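Local structure of conjugal transfer protein TRWB (Escherichia coli, 1E9R) at residues Asp82-Val87 against Gly240-Ile245; Asp92-Phe97 against Phe244-Glu249; Leu281-Asp286 against Leu309-Gly314. The protein serves as a coupling protein in bacterial conjugation, assembling as a hexamer that resembles ring helicases and F1-ATPase, and probably uses a P-loop ATPase fold to move DNA. All coordinates share one frame; numbering follows the deposited sequence.

Contact 1 of 3, residues Asp82-Val87 against Gly240-Ile245; sequences DRMVIV and GGNLFI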
loop_
_atom_site.group_PDB
_atom_site.type_symbol
_atom_site.label_atom_id
_atom_site.label_comp_id
_atom_site.label_asym_id
_atom_site.label_seq_id
_atom_site.Cartn_x
_atom_site.Cartn_y
_atom_site.Cartn_z
ATOM N N ASP B 82 44.900 -16.346 0.370
ATOM C CA ASP B 82 43.518 -16.770 0.578
ATOM C C ASP B 82 42.870 -17.259 -0.715
ATOM O O ASP B 82 43.209 -16.792 -1.803
ATOM C CB ASP B 82 42.700 -15.594 1.128
ATOM C CG ASP B 82 43.030 -15.271 2.571
ATOM O OD1 ASP B 82 44.217 -15.323 2.951
ATOM O OD2 ASP B 82 42.096 -14.954 3.331
ATOM N N ARG B 83 41.949 -18.213 -0.595
ATOM C CA ARG B 83 41.220 -18.704 -1.764
ATOM C C ARG B 83 39.976 -17.827 -1.921
ATOM O O ARG B 83 39.413 -17.356 -0.929
ATOM C CB ARG B 83 40.772 -20.158 -1.583
ATOM C CG ARG B 83 41.864 -21.197 -1.716
ATOM C CD ARG B 83 41.269 -22.603 -1.721
ATOM N NE ARG B 83 40.677 -22.968 -3.008
ATOM C CZ ARG B 83 39.851 -23.998 -3.176
ATOM N NH1 ARG B 83 39.512 -24.751 -2.137
ATOM N NH2 ARG B 83 39.380 -24.295 -4.383
ATOM N N MET B 84 39.544 -17.610 -3.158
ATOM C CA MET B 84 38.369 -16.787 -3.392
ATOM C C MET B 84 37.638 -17.049 -4.708
ATOM O O MET B 84 38.211 -17.558 -5.670
ATOM C CB MET B 84 38.760 -15.311 -3.302
ATOM C CG MET B 84 39.964 -14.947 -4.140
ATOM S SD MET B 84 40.788 -13.467 -3.524
ATOM C CE MET B 84 40.629 -12.461 -4.880
ATOM N N VAL B 85 36.348 -16.723 -4.713
ATOM C CA VAL B 85 35.501 -16.852 -5.894
ATOM C C VAL B 85 35.162 -15.408 -6.228
ATOM O O VAL B 85 34.762 -14.647 -5.351
ATOM C CB VAL B 85 34.203 -17.615 -5.597
ATOM C CG1 VAL B 85 33.321 -17.612 -6.821
ATOM C CG2 VAL B 85 34.517 -19.031 -5.182
ATOM N N ILE B 86 35.333 -15.022 -7.486
ATOM C CA ILE B 86 35.069 -13.649 -7.887
ATOM C C ILE B 86 34.071 -13.531 -9.037
ATOM O O ILE B 86 34.252 -14.143 -10.098
ATOM C CB ILE B 86 36.379 -12.952 -8.322
ATOM C CG1 ILE B 86 37.402 -13.022 -7.190
ATOM C CG2 ILE B 86 36.111 -11.515 -8.710
ATOM C CD1 ILE B 86 38.790 -12.518 -7.578
ATOM N N VAL B 87 33.009 -12.761 -8.808
ATOM C CA VAL B 87 32.009 -12.503 -9.838
ATOM C C VAL B 87 32.726 -11.375 -10.567
ATOM O O VAL B 87 32.731 -10.214 -10.136
ATOM C CB VAL B 87 30.677 -12.050 -9.212
ATOM C CG1 VAL B 87 29.682 -11.685 -10.293
ATOM C CG2 VAL B 87 30.118 -13.177 -8.356
ATOM N N GLY B 240 43.034 -26.435 -4.859
ATOM C CA GLY B 240 42.240 -25.770 -5.872
ATOM C C GLY B 240 42.680 -24.316 -5.866
ATOM O O GLY B 240 43.194 -23.818 -4.856
ATOM N N GLY B 241 42.503 -23.619 -6.982
ATOM C CA GLY B 241 42.920 -22.229 -7.012
ATOM C C GLY B 241 41.783 -21.295 -6.656
ATOM O O GLY B 241 41.086 -21.484 -5.660
ATOM N N ASN B 242 41.612 -20.272 -7.484
ATOM C CA ASN B 242 40.556 -19.299 -7.310
ATOM C C ASN B 242 39.606 -19.467 -8.489
ATOM O O ASN B 242 40.001 -19.967 -9.539
ATOM C CB ASN B 242 41.136 -17.886 -7.297
ATOM C CG ASN B 242 42.121 -17.677 -6.166
ATOM O OD1 ASN B 242 41.907 -18.152 -5.045
ATOM N ND2 ASN B 242 43.202 -16.955 -6.448
ATOM N N LEU B 243 38.357 -19.051 -8.314
ATOM C CA LEU B 243 37.361 -19.176 -9.367
ATOM C C LEU B 243 36.920 -17.807 -9.879
ATOM O O LEU B 243 36.500 -16.957 -9.102
ATOM C CB LEU B 243 36.148 -19.940 -8.838
ATOM C CG LEU B 243 35.280 -20.713 -9.831
ATOM C CD1 LEU B 243 34.049 -21.208 -9.108
ATOM C CD2 LEU B 243 34.882 -19.839 -10.993
ATOM N N PHE B 244 37.025 -17.592 -11.186
ATOM C CA PHE B 244 36.596 -16.328 -11.770
ATOM C C PHE B 244 35.379 -16.560 -12.635
ATOM O O PHE B 244 35.460 -17.275 -13.638
ATOM C CB PHE B 244 37.671 -15.719 -12.657
ATOM C CG PHE B 244 38.908 -15.344 -11.932
ATOM C CD1 PHE B 244 39.837 -16.315 -11.568
ATOM C CD2 PHE B 244 39.161 -14.015 -11.623
ATOM C CE1 PHE B 244 41.010 -15.963 -10.905
ATOM C CE2 PHE B 244 40.328 -13.649 -10.959
ATOM C CZ PHE B 244 41.259 -14.627 -10.599
ATOM N N ILE B 245 34.254 -15.970 -12.238
ATOM C CA ILE B 245 33.011 -16.077 -12.998
ATOM C C ILE B 245 32.953 -14.809 -13.835
ATOM O O ILE B 245 32.610 -13.736 -13.342
ATOM C CB ILE B 245 31.785 -16.159 -12.072
ATOM C CG1 ILE B 245 31.841 -17.464 -11.272
ATOM C CG2 ILE B 245 30.499 -16.075 -12.892
ATOM C CD1 ILE B 245 30.757 -17.599 -10.240
#

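Contact 2 of 3, residues Asp92-Phe97 against Phe244-Glu249; sequences DMLSKF and FITWRE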
loop_
_atom_site.group_PDB
_atom_site.type_symbol
_atom_site.label_atom_id
_atom_site.label_comp_id
_atom_site.label_asym_id
_atom_site.label_seq_id
_atom_site.Cartn_x
_atom_site.Cartn_y
_atom_site.Cartn_z
ATOM N N ASP B 92 38.003 -8.636 -15.781
ATOM C CA ASP B 92 38.997 -7.658 -15.340
ATOM C C ASP B 92 39.959 -8.209 -14.280
ATOM O O ASP B 92 41.174 -8.094 -14.411
ATOM C CB ASP B 92 38.312 -6.410 -14.789
ATOM C CG ASP B 92 39.274 -5.510 -14.026
ATOM O OD1 ASP B 92 40.268 -5.040 -14.632
ATOM O OD2 ASP B 92 39.045 -5.273 -12.816
ATOM N N MET B 93 39.420 -8.801 -13.225
ATOM C CA MET B 93 40.259 -9.353 -12.172
ATOM C C MET B 93 41.007 -10.586 -12.640
ATOM O O MET B 93 42.115 -10.856 -12.187
ATOM C CB MET B 93 39.411 -9.693 -10.946
ATOM C CG MET B 93 38.920 -8.466 -10.207
ATOM S SD MET B 93 39.226 -8.652 -8.447
ATOM C CE MET B 93 37.537 -8.304 -7.765
ATOM N N LEU B 94 40.386 -11.336 -13.542
ATOM C CA LEU B 94 40.991 -12.542 -14.093
ATOM C C LEU B 94 42.248 -12.144 -14.857
ATOM O O LEU B 94 43.290 -12.805 -14.764
ATOM C CB LEU B 94 40.013 -13.236 -15.053
ATOM C CG LEU B 94 40.599 -14.289 -16.007
ATOM C CD1 LEU B 94 41.110 -15.488 -15.215
ATOM C CD2 LEU B 94 39.546 -14.721 -17.006
ATOM N N SER B 95 42.136 -11.049 -15.606
ATOM C CA SER B 95 43.239 -10.560 -16.403
ATOM C C SER B 95 44.397 -10.039 -15.561
ATOM O O SER B 95 45.537 -10.030 -16.015
ATOM C CB SER B 95 42.747 -9.466 -17.348
ATOM O OG SER B 95 42.444 -8.285 -16.638
ATOM N N LYS B 96 44.123 -9.617 -14.333
ATOM C CA LYS B 96 45.187 -9.096 -13.493
ATOM C C LYS B 96 45.643 -10.036 -12.402
ATOM O O LYS B 96 46.803 -9.992 -12.003
ATOM C CB LYS B 96 44.768 -7.764 -12.872
ATOM C CG LYS B 96 44.665 -6.638 -13.875
ATOM C CD LYS B 96 43.974 -5.437 -13.264
ATOM C CE LYS B 96 43.720 -4.346 -14.303
ATOM N NZ LYS B 96 42.909 -3.228 -13.725
ATOM N N PHE B 97 44.753 -10.892 -11.920
ATOM C CA PHE B 97 45.128 -11.803 -10.841
ATOM C C PHE B 97 45.042 -13.285 -11.173
ATOM O O PHE B 97 45.371 -14.132 -10.337
ATOM C CB PHE B 97 44.270 -11.519 -9.608
ATOM C CG PHE B 97 44.267 -10.078 -9.191
ATOM C CD1 PHE B 97 45.456 -9.418 -8.902
ATOM C CD2 PHE B 97 43.072 -9.379 -9.086
ATOM C CE1 PHE B 97 45.453 -8.087 -8.515
ATOM C CE2 PHE B 97 43.057 -8.047 -8.699
ATOM C CZ PHE B 97 44.252 -7.399 -8.412
ATOM N N PHE B 244 37.025 -17.592 -11.186
ATOM C CA PHE B 244 36.596 -16.328 -11.770
ATOM C C PHE B 244 35.379 -16.560 -12.635
ATOM O O PHE B 244 35.460 -17.275 -13.638
ATOM C CB PHE B 244 37.671 -15.719 -12.657
ATOM C CG PHE B 244 38.908 -15.344 -11.932
ATOM C CD1 PHE B 244 39.837 -16.315 -11.568
ATOM C CD2 PHE B 244 39.161 -14.015 -11.623
ATOM C CE1 PHE B 244 41.010 -15.963 -10.905
ATOM C CE2 PHE B 244 40.328 -13.649 -10.959
ATOM C CZ PHE B 244 41.259 -14.627 -10.599
ATOM N N ILE B 245 34.254 -15.970 -12.238
ATOM C CA ILE B 245 33.011 -16.077 -12.998
ATOM C C ILE B 245 32.953 -14.809 -13.835
ATOM O O ILE B 245 32.610 -13.736 -13.342
ATOM C CB ILE B 245 31.785 -16.159 -12.072
ATOM C CG1 ILE B 245 31.841 -17.464 -11.272
ATOM C CG2 ILE B 245 30.499 -16.075 -12.892
ATOM C CD1 ILE B 245 30.757 -17.599 -10.240
ATOM N N THR B 246 33.301 -14.945 -15.104
ATOM C CA THR B 246 33.347 -13.810 -16.008
ATOM C C THR B 246 32.255 -13.857 -17.061
ATOM O O THR B 246 31.558 -14.864 -17.209
ATOM C CB THR B 246 34.695 -13.770 -16.743
ATOM O OG1 THR B 246 34.794 -14.925 -17.592
ATOM C CG2 THR B 246 35.860 -13.779 -15.748
ATOM N N TRP B 247 32.123 -12.753 -17.793
ATOM C CA TRP B 247 31.152 -12.636 -18.873
ATOM C C TRP B 247 31.343 -11.274 -19.520
ATOM O O TRP B 247 31.736 -10.321 -18.851
ATOM C CB TRP B 247 29.721 -12.784 -18.335
ATOM C CG TRP B 247 29.236 -11.621 -17.519
ATOM C CD1 TRP B 247 28.574 -10.517 -17.977
ATOM C CD2 TRP B 247 29.407 -11.428 -16.109
ATOM N NE1 TRP B 247 28.325 -9.650 -16.943
ATOM C CE2 TRP B 247 28.826 -10.186 -15.785
ATOM C CE3 TRP B 247 29.997 -12.184 -15.089
ATOM C CZ2 TRP B 247 28.819 -9.681 -14.485
ATOM C CZ3 TRP B 247 29.988 -11.679 -13.798
ATOM C CH2 TRP B 247 29.402 -10.439 -13.509
ATOM N N ARG B 248 31.111 -11.187 -20.826
ATOM C CA ARG B 248 31.246 -9.906 -21.508
ATOM C C ARG B 248 29.936 -9.194 -21.225
ATOM O O ARG B 248 28.864 -9.775 -21.385
ATOM C CB ARG B 248 31.496 -10.117 -23.006
ATOM C CG ARG B 248 32.999 -10.116 -23.346
ATOM C CD ARG B 248 33.312 -10.632 -24.742
ATOM N NE ARG B 248 32.266 -10.340 -25.725
ATOM C CZ ARG B 248 31.944 -9.123 -26.172
ATOM N NH1 ARG B 248 32.588 -8.041 -25.730
ATOM N NH2 ARG B 248 30.972 -8.993 -27.075
ATOM N N GLU B 249 30.019 -7.944 -20.787
ATOM C CA GLU B 249 28.816 -7.221 -20.408
ATOM C C GLU B 249 27.673 -7.039 -21.392
ATOM O O GLU B 249 26.542 -6.803 -20.962
ATOM C CB GLU B 249 29.181 -5.872 -19.793
ATOM C CG GLU B 249 30.008 -4.951 -20.652
ATOM C CD GLU B 249 30.371 -3.679 -19.895
ATOM O OE1 GLU B 249 30.023 -3.586 -18.688
ATOM O OE2 GLU B 249 30.999 -2.778 -20.499
#

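Contact 3 of 3, residues Leu281-Asp286 against Leu309-Gly314; sequences LWLFID and LRVVAG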
loop_
_atom_site.group_PDB
_atom_site.type_symbol
_atom_site.label_atom_id
_atom_site.label_comp_id
_atom_site.label_asym_id
_atom_site.label_seq_id
_atom_site.Cartn_x
_atom_site.Cartn_y
_atom_site.Cartn_z
ATOM N N LEU B 281 37.722 -18.608 2.722
ATOM C CA LEU B 281 37.227 -18.494 1.354
ATOM C C LEU B 281 36.450 -17.197 1.124
ATOM O O LEU B 281 35.457 -16.925 1.801
ATOM C CB LEU B 281 36.324 -19.685 1.026
ATOM C CG LEU B 281 36.099 -20.124 -0.436
ATOM C CD1 LEU B 281 34.611 -20.352 -0.656
ATOM C CD2 LEU B 281 36.607 -19.089 -1.419
ATOM N N TRP B 282 36.900 -16.403 0.159
ATOM C CA TRP B 282 36.237 -15.142 -0.152
ATOM C C TRP B 282 35.245 -15.283 -1.298
ATOM O O TRP B 282 35.422 -16.110 -2.191
ATOM C CB TRP B 282 37.258 -14.056 -0.532
ATOM C CG TRP B 282 38.170 -13.660 0.578
ATOM C CD1 TRP B 282 39.275 -14.331 1.010
ATOM C CD2 TRP B 282 38.035 -12.514 1.437
ATOM N NE1 TRP B 282 39.837 -13.678 2.082
ATOM C CE2 TRP B 282 39.095 -12.562 2.366
ATOM C CE3 TRP B 282 37.115 -11.456 1.510
ATOM C CZ2 TRP B 282 39.267 -11.592 3.359
ATOM C CZ3 TRP B 282 37.287 -10.490 2.499
ATOM C CH2 TRP B 282 38.355 -10.567 3.410
ATOM N N LEU B 283 34.197 -14.465 -1.253
ATOM C CA LEU B 283 33.189 -14.431 -2.296
ATOM C C LEU B 283 33.028 -12.958 -2.628
ATOM O O LEU B 283 32.512 -12.185 -1.824
ATOM C CB LEU B 283 31.849 -14.987 -1.805
ATOM C CG LEU B 283 30.898 -15.592 -2.858
ATOM C CD1 LEU B 283 29.456 -15.401 -2.390
ATOM C CD2 LEU B 283 31.105 -14.955 -4.228
ATOM N N PHE B 284 33.491 -12.566 -3.806
ATOM C CA PHE B 284 33.391 -11.184 -4.244
ATOM C C PHE B 284 32.261 -11.033 -5.235
ATOM O O PHE B 284 32.287 -11.663 -6.293
ATOM C CB PHE B 284 34.703 -10.747 -4.897
ATOM C CG PHE B 284 35.788 -10.451 -3.916
ATOM C CD1 PHE B 284 36.553 -11.480 -3.376
ATOM C CD2 PHE B 284 36.018 -9.141 -3.491
ATOM C CE1 PHE B 284 37.531 -11.213 -2.423
ATOM C CE2 PHE B 284 36.993 -8.854 -2.540
ATOM C CZ PHE B 284 37.753 -9.893 -2.003
ATOM N N ILE B 285 31.273 -10.208 -4.890
ATOM C CA ILE B 285 30.127 -9.946 -5.764
ATOM C C ILE B 285 30.180 -8.488 -6.182
ATOM O O ILE B 285 29.920 -7.606 -5.374
ATOM C CB ILE B 285 28.802 -10.186 -5.036
ATOM C CG1 ILE B 285 28.767 -11.613 -4.489
ATOM C CG2 ILE B 285 27.635 -9.931 -5.979
ATOM C CD1 ILE B 285 27.516 -11.938 -3.711
ATOM N N ASP B 286 30.510 -8.233 -7.446
ATOM C CA ASP B 286 30.625 -6.856 -7.950
ATOM C C ASP B 286 29.398 -5.986 -7.701
ATOM O O ASP B 286 29.519 -4.838 -7.291
ATOM C CB ASP B 286 30.924 -6.862 -9.446
ATOM C CG ASP B 286 29.795 -7.457 -10.259
ATOM O OD1 ASP B 286 29.349 -8.587 -9.938
ATOM O OD2 ASP B 286 29.357 -6.789 -11.220
ATOM N N LEU B 309 33.724 -18.466 5.351
ATOM C CA LEU B 309 33.196 -17.669 4.247
ATOM C C LEU B 309 33.257 -16.190 4.578
ATOM O O LEU B 309 32.796 -15.754 5.642
ATOM C CB LEU B 309 31.744 -18.060 3.960
ATOM C CG LEU B 309 31.102 -17.790 2.591
ATOM C CD1 LEU B 309 29.867 -16.921 2.788
ATOM C CD2 LEU B 309 32.096 -17.149 1.632
ATOM N N ARG B 310 33.836 -15.433 3.649
ATOM C CA ARG B 310 33.994 -13.994 3.776
ATOM C C ARG B 310 33.431 -13.395 2.505
ATOM O O ARG B 310 34.003 -13.577 1.429
ATOM C CB ARG B 310 35.472 -13.633 3.903
ATOM C CG ARG B 310 36.138 -14.235 5.122
ATOM C CD ARG B 310 37.621 -14.449 4.880
ATOM N NE ARG B 310 38.386 -14.478 6.125
ATOM C CZ ARG B 310 38.269 -15.406 7.069
ATOM N NH1 ARG B 310 37.414 -16.415 6.921
ATOM N NH2 ARG B 310 39.023 -15.322 8.162
ATOM N N VAL B 311 32.313 -12.683 2.627
ATOM C CA VAL B 311 31.679 -12.071 1.461
ATOM C C VAL B 311 31.871 -10.559 1.376
ATOM O O VAL B 311 31.764 -9.847 2.375
ATOM C CB VAL B 311 30.157 -12.371 1.429
ATOM C CG1 VAL B 311 29.534 -11.812 0.143
ATOM C CG2 VAL B 311 29.928 -13.877 1.550
ATOM N N VAL B 312 32.169 -10.083 0.174
ATOM C CA VAL B 312 32.346 -8.658 -0.077
ATOM C C VAL B 312 31.441 -8.389 -1.259
ATOM O O VAL B 312 31.630 -8.957 -2.333
ATOM C CB VAL B 312 33.798 -8.314 -0.459
ATOM C CG1 VAL B 312 33.922 -6.829 -0.750
ATOM C CG2 VAL B 312 34.741 -8.715 0.667
ATOM N N ALA B 313 30.444 -7.539 -1.054
ATOM C CA ALA B 313 29.493 -7.246 -2.115
ATOM C C ALA B 313 29.354 -5.765 -2.383
ATOM O O ALA B 313 29.283 -4.959 -1.462
ATOM C CB ALA B 313 28.120 -7.846 -1.766
ATOM N N GLY B 314 29.330 -5.409 -3.659
ATOM C CA GLY B 314 29.159 -4.020 -4.032
ATOM C C GLY B 314 27.667 -3.807 -4.209
ATOM O O GLY B 314 26.946 -4.754 -4.547
#

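Contact 1 of 3, residues Asp82-Val87 against Gly240-Ile245
The guanidinium of Arg83 lies against the Gly240-Gly241 loop: Gly240 packs over one face, its CA 3.5 Å from Arg83 NH2, while the carbonyl oxygen of Gly241 sits at the edge, in the plane of the group. There NE gives a nearly straight hydrogen bond to Gly241 O (3.1 Å, 168° at the hydrogen). Trp234 O and Leu235 O take the bonds of NH2 and NH1, and Trp234 adds a cation-pi contact, so several partners fix the rotation of the group. The flat amide of Asn242 uses OD1 to accept Met84 N at 3.1 Å; Met84 N approaches from well above the plane of the amide. With CG beside the backbone N (chi1 -61°), this amide oxygen appears to stand in for Gly241 O, which Arg83 has taken, as the acceptor a regular parallel pairing would offer Met84 N. Beyond Asn242 regular parallel bonding follows: Met84 O receives Leu243 N, Leu243 O receives Ile86 N at 2.8 Å, and Ile86 O receives Ile245 N at 2.8 Å. Val85, Val87, Leu243 and Ile245 share one face of the sheet, where Val85 CG2 touches Leu243 CB at 4.1 Å. Ile86 and Phe244 lie side by side on the other face, covered by Met93 of helix 92-97; Ile86 CD1 meets the Phe244 ring obliquely, 3.9 Å from Phe244 CE2. Two neighbouring parallel strands running within 6° of each other, buried between helices, are characteristic of the central sheet of a P-loop NTPase alpha/beta fold.

Contact 2 of 3, residues Asp92-Phe97 against Phe244-Glu249
Helix 92-97 passes over strand 244-247 with Leu94 against Phe244; the two short axes approach to 8.7 Å and their directions differ by 126°. This is helix-on-sheet packing of an alpha/beta fold, in which the helix follows strand 83-89 and covers the face of the sheet that carries Phe244 and Thr246. No hydrogen bond joins the two segments, and the contact rests on apolar carbon. Asp88 steadies the beginning of segment 92-97, its carboxylate oxygens accepting the amides of Met93 and Leu94, while Phe97 N bonds to Met93 O and Ser95 OG gives a 2.6 Å bond to Asp92 O. The Phe244 ring points at the helix and lies against the backbone of Met93 and Leu94. Leu94 CD1 sits over one of its faces, 4.1 Å from the centroid and 19° off the normal, and Leu94 CA comes within 3.4 Å of Phe244 CE2. With CG of Leu94 anti to the backbone N (chi1 164°), its two methyls are shared out, CD1 to the ring and CD2 to Thr246. Met93 CB touches Phe244 CE2 at 4.1 Å, and Met93 O approaches the ring obliquely; Phe97 CB lies farther off, near Phe244 CZ. Replacing Phe244 with an alanine would probably open a gap beside Met93, Leu94 and Phe97 and leave Leu94 CD1 without the ring face it rests on. Thr246 divides its branches: OG1 is hydrogen-bonded to Asn106 ND2, while CG2 turns to the helix and meets Leu94 CD2 at 4.0 Å.

Contact 3 of 3, residues Leu281-Asp286 against Leu309-Gly314
Five backbone hydrogen bonds join strands 281-285 and 309-314, the chains swapping donor and acceptor roles at each step: Leu281 O receives Arg310 N, Leu283 N gives to Arg310 O at 2.8 Å, Leu283 O receives Val312 N, Ile285 N gives to Val312 O at 2.9 Å, and Ile285 O receives Gly314 N at 2.8 Å. The intervening Trp282 and Phe284 turn their backbone polar groups to strand 83-89, and Val311 N is bonded to His55 ND1. The hydrophobic strand ending at Asp286 is consistent with a Walker B strand, here part of a beta-alpha-beta unit.

On the face that carries Trp282, Arg310 lies across the indole. Arg310 CB stands over the six-membered ring, 3.7 Å from the centroid, as a CH-pi contact, and Arg310 CD is 3.5 Å from Trp282 CE2; the guanidinium plane is 67° from the ring and does not stack on it. Stretched out beyond CG, the side chain carries its charge past the indole to Glu52, with NE salt-bridged to OE1 and NH1 bonded to Gly308 O. Trp282 NE1 gives its hydrogen to Asp82 OD2. Val312 CG2 meets the indole edge, 3.6 Å from Trp282 CZ3, and Val312 CB touches Phe284 CD2 at 3.8 Å.

The polar atoms named here each have a partner: carboxylates answer the charge of Arg310 and the N-H of Trp282, which probably lets both sit beside apolar packing.

Overall arrangement
All three contacts are buried and centre on one sheet, in which strands 309-315, 281-285, 83-89 and 243-247 stand side by side. Contact 3 lies nearest the centre of the chain, its own centre about 6 Å from it; contacts 1 and 2 are centred about 13 and 15 Å out. Contacts 1 and 3 are parallel strand pairings held by backbone bonds, and they join directly, since the backbone amides of Val85 and Val87 bond to the carbonyls of Trp282 and Phe284. Contact 2 differs: it reuses strand 243-247 but adds a helix over one face, by apolar packing alone. Arg83 is held mainly by backbone carbonyls, while Arg310 also has a carboxylate partner, Glu52.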